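Local structure of adenosine deaminase (Burkholderia ambifaria, 4GXW) at residues 114-119 with 186-191; 225-230 with 237-242; 260-265 with 287-292. The protein is a zinc-binding amidohydrolase of the adenosine and AMP deaminase family that probably removes the amino group of adenine or adenosine by hydrolysis. All blocks are in the same frame, centred on the assembly; numbering follows the deposited sequence. Where two conformers were deposited one is given.

The three contacts follow one another along the chain and run round the wall of a TIM-barrel hydrolase. Interaction 1 spans strands 110-117 and 184-188 at the zinc site; interaction 2 packs helix 224-232 on strand 238-239, next in the barrel after 212-217; interaction 3 sets the loop before strand 295-298 against strand 261-264. Centres of interactions 1 and 2 lie about 14 Å apart, those of 2 and 3 about 12 Å, those of 1 and 3 about 20 Å. A salt bridge from Glu114 to Arg238 ties the first to the second, and a probable hydrogen bond from Asp240 to Thr263 ties the second to the third. The barrel strands thus lead to residues beside the zinc ligands at one end, with helix and loop packing outside.

Interaction 1: residues 114-119 with 186-191; sequences EFFWNP and GIDYRE
Asn118 and Asp188 join the C-terminal ends of two parallel strands, 110-117 and 184-188, at the mouth of a TIM barrel, where family members carry the metal and the active site. Strand 151-159 runs between the two, so side chains rather than backbones bridge the gap. Asn118 ND2 donates to Asp188 OD1 over 2.8 Å, an almost straight bond with an N-H...O angle of 168°. The carboxylate oxygen receives it on its syn side, close to its own plane, and the donor's partner also lies near the amide plane; even so, the amide and carboxylate planes stand 77° apart, one turned nearly across the other. A water bridges the amide oxygen and the other carboxylate oxygen, giving one hydrogen to Asn118 OD1 at 2.8 Å and the other to Asp188 OD2 at 2.7 Å. Both ends of the amide are thereby used, which should fix its flip, and ND2 also bonds to the carbonyl of Ser157. Asp188 reaches this spot with CG between its backbone N and carbonyl carbon (chi1 54°). Tyr189 passes the amide obliquely, its CE2 3.4 Å from Asn118 OD1; the ring also forms a cation-pi contact with Arg81. Phe116 touches the aspartate with its CB, 4.1 Å from Asp188 OD2, while its ring meets that of the zinc ligand His37 and comes within about 5 Å of the metal. Asp188 packs on two ligands, His37 and His216, an arrangement consistent with a second shell round the metal ligands. On the 184-188 side the strand backbone runs past the Phe116 ring, with Gly186 CA 4.8 Å from Phe116 CE1.

Interaction 2: residues 225-230 with 237-242; sequences RNVETA and DRVDHG
Val227 of helix 224-232 and Val239 of strand 238-239 point their beta-branched side chains at each other across a buried van der Waals contact. Each sends a CG1 methyl into the interface, and Val227 CG1 and Val239 CG1 stand 4.5 Å apart, a loose approach. Both place CG1 opposite the backbone N, with chi1 of -177° in Val227 and 175° in Val239. The second branch of Val227 serves a different partner: CG2 rests on the backbone of Gly242, with Val227 CG2 4.0 Å from Gly242 CA and 4.1 Å from Gly242 O. The two methyls of one helical residue thus divide between the strand and the bend that follows it: CG1 to Val239, CG2 to Gly242. Gly242 has a positive phi (76°), a backbone shape that suits glycine. The chain turns its corner at Asp240, just before this glycine; His241, between them, leads its imidazole away from the helix, where it meets the rings of the zinc ligands His35 and His216. The helix thus packs on one side of this chain, while His241 turns to the metal site on another. Together with strand 212-217, these elements make a beta-alpha-beta unit of the barrel: Val227 also packs on Ala217 of that strand, helix 249-258 takes Glu228 at Leu251 and Tyr255, and Val239 pairs its backbone with Val261 and Thr263 of strand 261-264.

Interaction 3: residues 260-265 with 287-292; sequences IVFTVV and RKMPGL
Met289 reaches from the loop before strand 295-298 to touch Phe262 and Val264, two alternate residues of strand 261-264 that face the same way. Thr263, between them, faces away from the loop and bonds to the zinc ligand His35. From the backbone of Met289, CB and CG carry the side chain across the gap in an extended run, with chi2 at 168°, and bring the sulfur to the strand. Met289 SD stands 4.2 Å from Val264 CG1, an ordinary apolar contact. At chi3, 82°, the chain bends, and the bend swings CE off the line of the side chain towards the phenylalanine. There the terminal methyl lies against the root of the aromatic side chain: Met289 CE is 3.8 Å from Phe262 CD2, 3.9 Å from Phe262 CG and 3.9 Å from Phe262 CB. The approach to the ring is oblique, and the two side chains cross at about a right angle. One thioether thus spans both strand residues, sulfur on the valine and methyl on the phenylalanine. The loop residues 287-291 have helical backbone angles without a regular helix's bonds; Leu292 N bonds to Met289 O at 3.0 Å, closing a turn just behind the methionine. This is hydrophobic packing of a barrel strand against the connection leading to the next one. Met289 and Pro290 also lie on Ile296 of strand 295-298, which pairs in parallel with strand 261-264, while Phe262 packs on Val239 of strand 238-239, which pairs with 261-264 along its other edge.

Interaction 1: residues 114-119 with 186-191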
loop_
_atom_site.group_PDB
_atom_site.type_symbol
_atom_site.label_atom_id
_atom_site.label_comp_id
_atom_site.label_asym_id
_atom_site.label_seq_id
_atom_site.Cartn_x
_atom_site.Cartn_y
_atom_site.Cartn_z
ATOM N N GLU A 114 0.818 2.981 -7.291
ATOM C CA GLU A 114 -0.630 2.856 -7.413
ATOM C C GLU A 114 -1.182 2.999 -6.010
ATOM O O GLU A 114 -0.775 2.259 -5.106
ATOM C CB GLU A 114 -0.998 1.506 -8.037
ATOM C CG GLU A 114 -0.229 1.261 -9.330
ATOM C CD GLU A 114 -0.614 -0.005 -10.064
ATOM O OE1 GLU A 114 -1.568 -0.698 -9.649
ATOM O OE2 GLU A 114 0.052 -0.311 -11.077
ATOM N N PHE A 115 -2.076 3.968 -5.818
ATOM C CA PHE A 115 -2.519 4.333 -4.473
ATOM C C PHE A 115 -4.034 4.388 -4.328
ATOM O O PHE A 115 -4.755 4.650 -5.299
ATOM C CB PHE A 115 -1.841 5.633 -4.002
ATOM C CG PHE A 115 -2.165 6.848 -4.838
ATOM C CD1 PHE A 115 -1.433 7.151 -5.978
ATOM C CD2 PHE A 115 -3.191 7.702 -4.469
ATOM C CE1 PHE A 115 -1.727 8.296 -6.737
ATOM C CE2 PHE A 115 -3.481 8.834 -5.218
ATOM C CZ PHE A 115 -2.757 9.124 -6.357
ATOM N N PHE A 116 -4.495 4.113 -3.108
ATOM C CA PHE A 116 -5.914 3.989 -2.781
ATOM C C PHE A 116 -6.514 5.307 -2.281
ATOM O O PHE A 116 -5.896 6.027 -1.490
ATOM C CB PHE A 116 -6.108 2.953 -1.672
ATOM C CG PHE A 116 -5.628 1.558 -2.011
ATOM C CD1 PHE A 116 -5.981 0.939 -3.200
ATOM C CD2 PHE A 116 -4.807 0.866 -1.128
ATOM C CE1 PHE A 116 -5.536 -0.352 -3.490
ATOM C CE2 PHE A 116 -4.366 -0.427 -1.421
ATOM C CZ PHE A 116 -4.736 -1.026 -2.609
ATOM N N TRP A 117 -7.740 5.588 -2.717
ATOM C CA TRP A 117 -8.500 6.744 -2.243
ATOM C C TRP A 117 -9.947 6.303 -2.122
ATOM O O TRP A 117 -10.461 5.656 -3.037
ATOM C CB TRP A 117 -8.390 7.898 -3.244
ATOM C CG TRP A 117 -9.491 8.931 -3.156
ATOM C CD1 TRP A 117 -9.817 9.709 -2.072
ATOM C CD2 TRP A 117 -10.401 9.308 -4.201
ATOM N NE1 TRP A 117 -10.877 10.543 -2.385
ATOM C CE2 TRP A 117 -11.238 10.320 -3.689
ATOM C CE3 TRP A 117 -10.567 8.899 -5.530
ATOM C CZ2 TRP A 117 -12.249 10.902 -4.450
ATOM C CZ3 TRP A 117 -11.557 9.487 -6.284
ATOM C CH2 TRP A 117 -12.385 10.479 -5.743
ATOM N N ASN A 118 -10.597 6.624 -1.003
ATOM C CA ASN A 118 -12.013 6.288 -0.817
ATOM C C ASN A 118 -12.938 7.432 -1.225
ATOM O O ASN A 118 -13.090 8.414 -0.500
ATOM C CB ASN A 118 -12.313 5.913 0.635
ATOM C CG ASN A 118 -11.456 4.784 1.147
ATOM O OD1 ASN A 118 -10.444 5.028 1.814
ATOM N ND2 ASN A 118 -11.861 3.538 0.869
ATOM N N PRO A 119 -13.576 7.308 -2.395
ATOM C CA PRO A 119 -14.472 8.393 -2.826
ATOM C C PRO A 119 -15.726 8.557 -1.977
ATOM O O PRO A 119 -16.282 9.654 -1.954
ATOM C CB PRO A 119 -14.877 7.987 -4.245
ATOM C CG PRO A 119 -13.969 6.879 -4.639
ATOM C CD PRO A 119 -13.475 6.226 -3.388
ATOM N N GLY A 186 -10.417 -1.063 -5.472
ATOM C CA GLY A 186 -10.035 -1.887 -4.340
ATOM C C GLY A 186 -11.138 -1.885 -3.287
ATOM O O GLY A 186 -12.218 -1.318 -3.512
ATOM N N ILE A 187 -10.886 -2.527 -2.148
ATOM C CA ILE A 187 -11.813 -2.498 -1.015
ATOM C C ILE A 187 -11.002 -2.515 0.273
ATOM O O ILE A 187 -10.061 -3.301 0.409
ATOM C CB ILE A 187 -12.850 -3.657 -1.055
ATOM C CG1 ILE A 187 -13.883 -3.489 0.057
ATOM C CG2 ILE A 187 -12.185 -5.033 -0.946
ATOM C CD1 ILE A 187 -15.110 -4.378 -0.125
ATOM N N ASP A 188 -11.340 -1.629 1.200
ATOM C CA ASP A 188 -10.608 -1.535 2.458
ATOM C C ASP A 188 -11.508 -1.056 3.603
ATOM O O ASP A 188 -12.735 -1.133 3.498
ATOM C CB ASP A 188 -9.337 -0.683 2.293
ATOM C CG ASP A 188 -9.611 0.695 1.709
ATOM O OD1 ASP A 188 -10.548 1.377 2.161
ATOM O OD2 ASP A 188 -8.876 1.110 0.782
ATOM N N TYR A 189 -10.889 -0.546 4.666
ATOM C CA TYR A 189 -11.502 -0.314 5.978
ATOM C C TYR A 189 -11.720 -1.634 6.739
ATOM O O TYR A 189 -11.156 -2.660 6.340
ATOM C CB TYR A 189 -12.717 0.620 5.915
ATOM C CG TYR A 189 -12.349 2.098 5.855
ATOM C CD1 TYR A 189 -11.897 2.758 6.991
ATOM C CD2 TYR A 189 -12.461 2.833 4.681
ATOM C CE1 TYR A 189 -11.568 4.096 6.968
ATOM C CE2 TYR A 189 -12.135 4.199 4.654
ATOM C CZ TYR A 189 -11.677 4.809 5.808
ATOM O OH TYR A 189 -11.359 6.154 5.830
ATOM N N ARG A 190 -12.479 -1.634 7.833
ATOM C CA ARG A 190 -12.454 -2.791 8.733
ATOM C C ARG A 190 -13.093 -4.026 8.101
ATOM O O ARG A 190 -14.253 -3.992 7.711
ATOM C CB ARG A 190 -13.120 -2.459 10.071
ATOM C CG ARG A 190 -12.910 -3.507 11.165
ATOM C CD ARG A 190 -13.518 -3.062 12.497
ATOM N NE ARG A 190 -13.396 -4.082 13.540
ATOM C CZ ARG A 190 -14.391 -4.869 13.942
ATOM N NH1 ARG A 190 -14.188 -5.770 14.897
ATOM N NH2 ARG A 190 -15.593 -4.755 13.388
ATOM N N GLU A 191 -12.326 -5.110 8.005
ATOM C CA GLU A 191 -12.774 -6.316 7.307
ATOM C C GLU A 191 -13.783 -7.131 8.127
ATOM O O GLU A 191 -14.671 -7.790 7.566
ATOM C CB GLU A 191 -11.556 -7.173 6.911
ATOM C CG GLU A 191 -11.850 -8.302 5.943
ATOM C CD GLU A 191 -10.601 -9.053 5.497
ATOM O OE1 GLU A 191 -9.468 -8.590 5.790
ATOM O OE2 GLU A 191 -10.757 -10.123 4.864
HETATM O O HOH W 1 -8.264 3.709 0.693
#

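Interaction 2: residues 225-230 with 237-242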
loop_
_atom_site.group_PDB
_atom_site.type_symbol
_atom_site.label_atom_id
_atom_site.label_comp_id
_atom_site.label_asym_id
_atom_site.label_seq_id
_atom_site.Cartn_x
_atom_site.Cartn_y
_atom_site.Cartn_z
ATOM N N ARG A 225 -10.977 -17.967 3.875
ATOM C CA ARG A 225 -12.128 -17.969 2.964
ATOM C C ARG A 225 -12.299 -16.629 2.261
ATOM O O ARG A 225 -12.694 -16.576 1.098
ATOM C CB ARG A 225 -13.422 -18.310 3.711
ATOM C CG ARG A 225 -13.887 -19.753 3.575
ATOM C CD ARG A 225 -14.884 -20.145 4.675
ATOM N NE ARG A 225 -16.186 -19.475 4.577
ATOM C CZ ARG A 225 -16.519 -18.347 5.205
ATOM N NH1 ARG A 225 -17.736 -17.840 5.049
ATOM N NH2 ARG A 225 -15.641 -17.721 5.985
ATOM N N ASN A 226 -12.005 -15.541 2.962
ATOM C CA ASN A 226 -12.127 -14.222 2.332
ATOM C C ASN A 226 -11.152 -14.049 1.178
ATOM O O ASN A 226 -11.454 -13.376 0.189
ATOM C CB ASN A 226 -11.930 -13.084 3.339
ATOM C CG ASN A 226 -13.131 -12.889 4.245
ATOM O OD1 ASN A 226 -14.132 -13.609 4.147
ATOM N ND2 ASN A 226 -13.042 -11.899 5.135
ATOM N N VAL A 227 -9.959 -14.625 1.313
ATOM C CA VAL A 227 -8.995 -14.600 0.213
ATOM C C VAL A 227 -9.522 -15.406 -0.973
ATOM O O VAL A 227 -9.471 -14.951 -2.125
ATOM C CB VAL A 227 -7.613 -15.123 0.665
ATOM C CG1 VAL A 227 -6.592 -15.020 -0.471
ATOM C CG2 VAL A 227 -7.137 -14.341 1.884
ATOM N N GLU A 228 -10.017 -16.604 -0.685
ATOM C CA GLU A 228 -10.621 -17.437 -1.718
ATOM C C GLU A 228 -11.770 -16.717 -2.436
ATOM O O GLU A 228 -11.870 -16.751 -3.667
ATOM C CB GLU A 228 -11.116 -18.764 -1.124
ATOM C CG GLU A 228 -11.708 -19.702 -2.158
ATOM C CD GLU A 228 -12.334 -20.933 -1.544
ATOM O OE1 GLU A 228 -12.829 -20.851 -0.391
ATOM O OE2 GLU A 228 -12.335 -21.987 -2.222
ATOM N N THR A 229 -12.641 -16.067 -1.671
ATOM C CA THR A 229 -13.753 -15.325 -2.256
ATOM C C THR A 229 -13.256 -14.177 -3.149
ATOM O O THR A 229 -13.757 -13.988 -4.263
ATOM C CB THR A 229 -14.686 -14.797 -1.159
ATOM O OG1 THR A 229 -15.243 -15.917 -0.461
ATOM C CG2 THR A 229 -15.819 -13.980 -1.762
ATOM N N ALA A 230 -12.260 -13.421 -2.688
ATOM C CA ALA A 230 -11.721 -12.340 -3.510
ATOM C C ALA A 230 -11.184 -12.856 -4.839
ATOM O O ALA A 230 -11.476 -12.295 -5.909
ATOM C CB ALA A 230 -10.639 -11.587 -2.763
ATOM N N ASP A 237 -7.478 -9.151 -9.650
ATOM C CA ASP A 237 -6.210 -9.286 -10.347
ATOM C C ASP A 237 -5.031 -9.461 -9.411
ATOM O O ASP A 237 -4.028 -10.061 -9.783
ATOM C CB ASP A 237 -5.997 -8.087 -11.267
ATOM C CG ASP A 237 -7.061 -7.992 -12.316
ATOM O OD1 ASP A 237 -7.029 -8.824 -13.255
ATOM O OD2 ASP A 237 -7.972 -7.141 -12.200
ATOM N N ARG A 238 -5.143 -8.911 -8.211
ATOM C CA ARG A 238 -4.151 -9.149 -7.169
ATOM C C ARG A 238 -4.837 -9.038 -5.817
ATOM O O ARG A 238 -6.004 -8.661 -5.746
ATOM C CB ARG A 238 -2.935 -8.212 -7.288
ATOM C CG ARG A 238 -3.273 -6.734 -7.189
ATOM C CD ARG A 238 -2.021 -5.843 -7.316
ATOM N NE ARG A 238 -2.369 -4.451 -7.027
ATOM C CZ ARG A 238 -2.174 -3.409 -7.836
ATOM N NH1 ARG A 238 -1.577 -3.540 -9.011
ATOM N NH2 ARG A 238 -2.571 -2.207 -7.455
ATOM N N VAL A 239 -4.116 -9.400 -4.759
ATOM C CA VAL A 239 -4.658 -9.426 -3.411
ATOM C C VAL A 239 -3.863 -8.511 -2.495
ATOM O O VAL A 239 -2.636 -8.487 -2.552
ATOM C CB VAL A 239 -4.627 -10.870 -2.839
ATOM C CG1 VAL A 239 -5.074 -10.898 -1.393
ATOM C CG2 VAL A 239 -5.495 -11.790 -3.665
ATOM N N ASP A 240 -4.562 -7.760 -1.648
ATOM C CA ASP A 240 -3.929 -6.957 -0.606
ATOM C C ASP A 240 -3.953 -7.672 0.742
ATOM O O ASP A 240 -5.013 -8.063 1.242
ATOM C CB ASP A 240 -4.555 -5.563 -0.537
ATOM C CG ASP A 240 -4.468 -4.841 -1.862
ATOM O OD1 ASP A 240 -3.335 -4.666 -2.380
ATOM O OD2 ASP A 240 -5.541 -4.488 -2.412
ATOM N N HIS A 241 -2.751 -7.852 1.292
ATOM C CA HIS A 241 -2.468 -8.593 2.526
ATOM C C HIS A 241 -2.509 -10.103 2.270
ATOM O O HIS A 241 -1.508 -10.701 1.868
ATOM C CB HIS A 241 -3.367 -8.185 3.702
ATOM C CG HIS A 241 -3.234 -6.747 4.116
ATOM N ND1 HIS A 241 -2.034 -6.178 4.496
ATOM C CD2 HIS A 241 -4.168 -5.772 4.231
ATOM C CE1 HIS A 241 -2.240 -4.914 4.832
ATOM N NE2 HIS A 241 -3.527 -4.644 4.681
ATOM N N GLY A 242 -3.664 -10.718 2.477
ATOM C CA GLY A 242 -3.832 -12.136 2.220
ATOM C C GLY A 242 -3.236 -13.077 3.241
ATOM O O GLY A 242 -3.188 -14.272 2.992
#

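Interaction 3: residues 260-265 with 287-292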
loop_
_atom_site.group_PDB
_atom_site.type_symbol
_atom_site.label_atom_id
_atom_site.label_comp_id
_atom_site.label_asym_id
_atom_site.label_seq_id
_atom_site.Cartn_x
_atom_site.Cartn_y
_atom_site.Cartn_z
ATOM N N ILE A 260 -0.667 -15.287 -8.639
ATOM C CA ILE A 260 -1.354 -14.158 -8.014
ATOM C C ILE A 260 -0.386 -13.384 -7.118
ATOM O O ILE A 260 0.263 -13.973 -6.258
ATOM C CB ILE A 260 -2.541 -14.642 -7.136
ATOM C CG1 ILE A 260 -3.519 -15.499 -7.947
ATOM C CG2 ILE A 260 -3.245 -13.459 -6.462
ATOM C CD1 ILE A 260 -4.001 -14.847 -9.208
ATOM N N VAL A 261 -0.294 -12.070 -7.314
ATOM C CA VAL A 261 0.576 -11.244 -6.477
ATOM C C VAL A 261 -0.156 -10.751 -5.220
ATOM O O VAL A 261 -1.304 -10.297 -5.291
ATOM C CB VAL A 261 1.174 -10.038 -7.256
ATOM C CG1 VAL A 261 1.993 -9.152 -6.333
ATOM C CG2 VAL A 261 2.034 -10.524 -8.429
ATOM N N PHE A 262 0.515 -10.862 -4.076
ATOM C CA PHE A 262 -0.009 -10.420 -2.786
ATOM C C PHE A 262 0.796 -9.207 -2.326
ATOM O O PHE A 262 2.018 -9.290 -2.179
ATOM C CB PHE A 262 0.149 -11.535 -1.738
ATOM C CG PHE A 262 -0.718 -12.730 -1.996
ATOM C CD1 PHE A 262 -0.382 -13.651 -2.984
ATOM C CD2 PHE A 262 -1.867 -12.938 -1.259
ATOM C CE1 PHE A 262 -1.188 -14.758 -3.229
ATOM C CE2 PHE A 262 -2.683 -14.047 -1.503
ATOM C CZ PHE A 262 -2.339 -14.952 -2.484
ATOM N N THR A 263 0.128 -8.082 -2.095
ATOM C CA THR A 263 0.820 -6.930 -1.546
ATOM C C THR A 263 0.885 -7.139 -0.041
ATOM O O THR A 263 -0.104 -7.517 0.582
ATOM C CB THR A 263 0.148 -5.591 -1.931
ATOM O OG1 THR A 263 -1.105 -5.459 -1.251
ATOM C CG2 THR A 263 -0.069 -5.497 -3.438
ATOM N N VAL A 264 2.056 -6.935 0.542
ATOM C CA VAL A 264 2.237 -7.178 1.976
ATOM C C VAL A 264 2.825 -5.952 2.653
ATOM O O VAL A 264 3.474 -5.115 2.007
ATOM C CB VAL A 264 3.096 -8.444 2.252
ATOM C CG1 VAL A 264 2.439 -9.699 1.639
ATOM C CG2 VAL A 264 4.526 -8.250 1.737
ATOM N N VAL A 265 2.583 -5.847 3.954
ATOM C CA VAL A 265 2.920 -4.650 4.706
ATOM C C VAL A 265 3.612 -5.087 5.995
ATOM O O VAL A 265 2.958 -5.546 6.935
ATOM C CB VAL A 265 1.638 -3.837 5.029
ATOM C CG1 VAL A 265 1.973 -2.592 5.836
ATOM C CG2 VAL A 265 0.887 -3.482 3.737
ATOM N N ARG A 287 6.081 -13.906 6.700
ATOM C CA ARG A 287 7.389 -14.557 6.666
ATOM C C ARG A 287 7.348 -15.900 5.922
ATOM O O ARG A 287 8.340 -16.298 5.297
ATOM C CB ARG A 287 7.908 -14.752 8.098
ATOM C CG ARG A 287 9.351 -15.205 8.214
ATOM C CD ARG A 287 9.684 -15.604 9.652
ATOM N NE ARG A 287 11.113 -15.837 9.817
ATOM C CZ ARG A 287 11.956 -14.918 10.276
ATOM N NH1 ARG A 287 13.248 -15.194 10.392
ATOM N NH2 ARG A 287 11.494 -13.723 10.626
ATOM N N LYS A 288 6.203 -16.571 5.984
ATOM C CA LYS A 288 6.046 -17.912 5.421
ATOM C C LYS A 288 5.522 -17.907 3.989
ATOM O O LYS A 288 5.524 -18.941 3.332
ATOM C CB LYS A 288 5.062 -18.736 6.260
ATOM C CG LYS A 288 5.350 -18.833 7.747
ATOM C CD LYS A 288 4.132 -19.419 8.464
ATOM C CE LYS A 288 4.403 -19.736 9.928
ATOM N NZ LYS A 288 4.313 -18.526 10.796
ATOM N N MET A 289 5.033 -16.768 3.513
ATOM C CA MET A 289 4.329 -16.767 2.228
ATOM C C MET A 289 5.180 -17.186 1.003
ATOM O O MET A 289 4.739 -18.017 0.202
ATOM C CB MET A 289 3.564 -15.450 2.006
ATOM C CG MET A 289 2.361 -15.295 2.948
ATOM S SD MET A 289 1.649 -13.645 2.981
ATOM C CE MET A 289 0.605 -13.657 1.525
ATOM N N PRO A 290 6.405 -16.649 0.862
ATOM C CA PRO A 290 7.209 -17.059 -0.300
ATOM C C PRO A 290 7.552 -18.557 -0.302
ATOM O O PRO A 290 7.563 -19.185 -1.364
ATOM C CB PRO A 290 8.471 -16.183 -0.177
ATOM C CG PRO A 290 7.988 -14.950 0.544
ATOM C CD PRO A 290 7.015 -15.504 1.567
ATOM N N GLY A 291 7.808 -19.131 0.876
ATOM C CA GLY A 291 8.094 -20.555 0.986
ATOM C C GLY A 291 6.908 -21.429 0.604
ATOM O O GLY A 291 7.069 -22.614 0.315
ATOM N N LEU A 292 5.714 -20.845 0.615
ATOM C CA LEU A 292 4.504 -21.528 0.179
ATOM C C LEU A 292 4.247 -21.298 -1.319
ATOM O O LEU A 292 3.194 -21.678 -1.845
ATOM C CB LEU A 292 3.312 -21.072 1.024
ATOM C CG LEU A 292 3.209 -21.734 2.400
ATOM C CD1 LEU A 292 2.276 -20.958 3.320
ATOM C CD2 LEU A 292 2.727 -23.173 2.235
#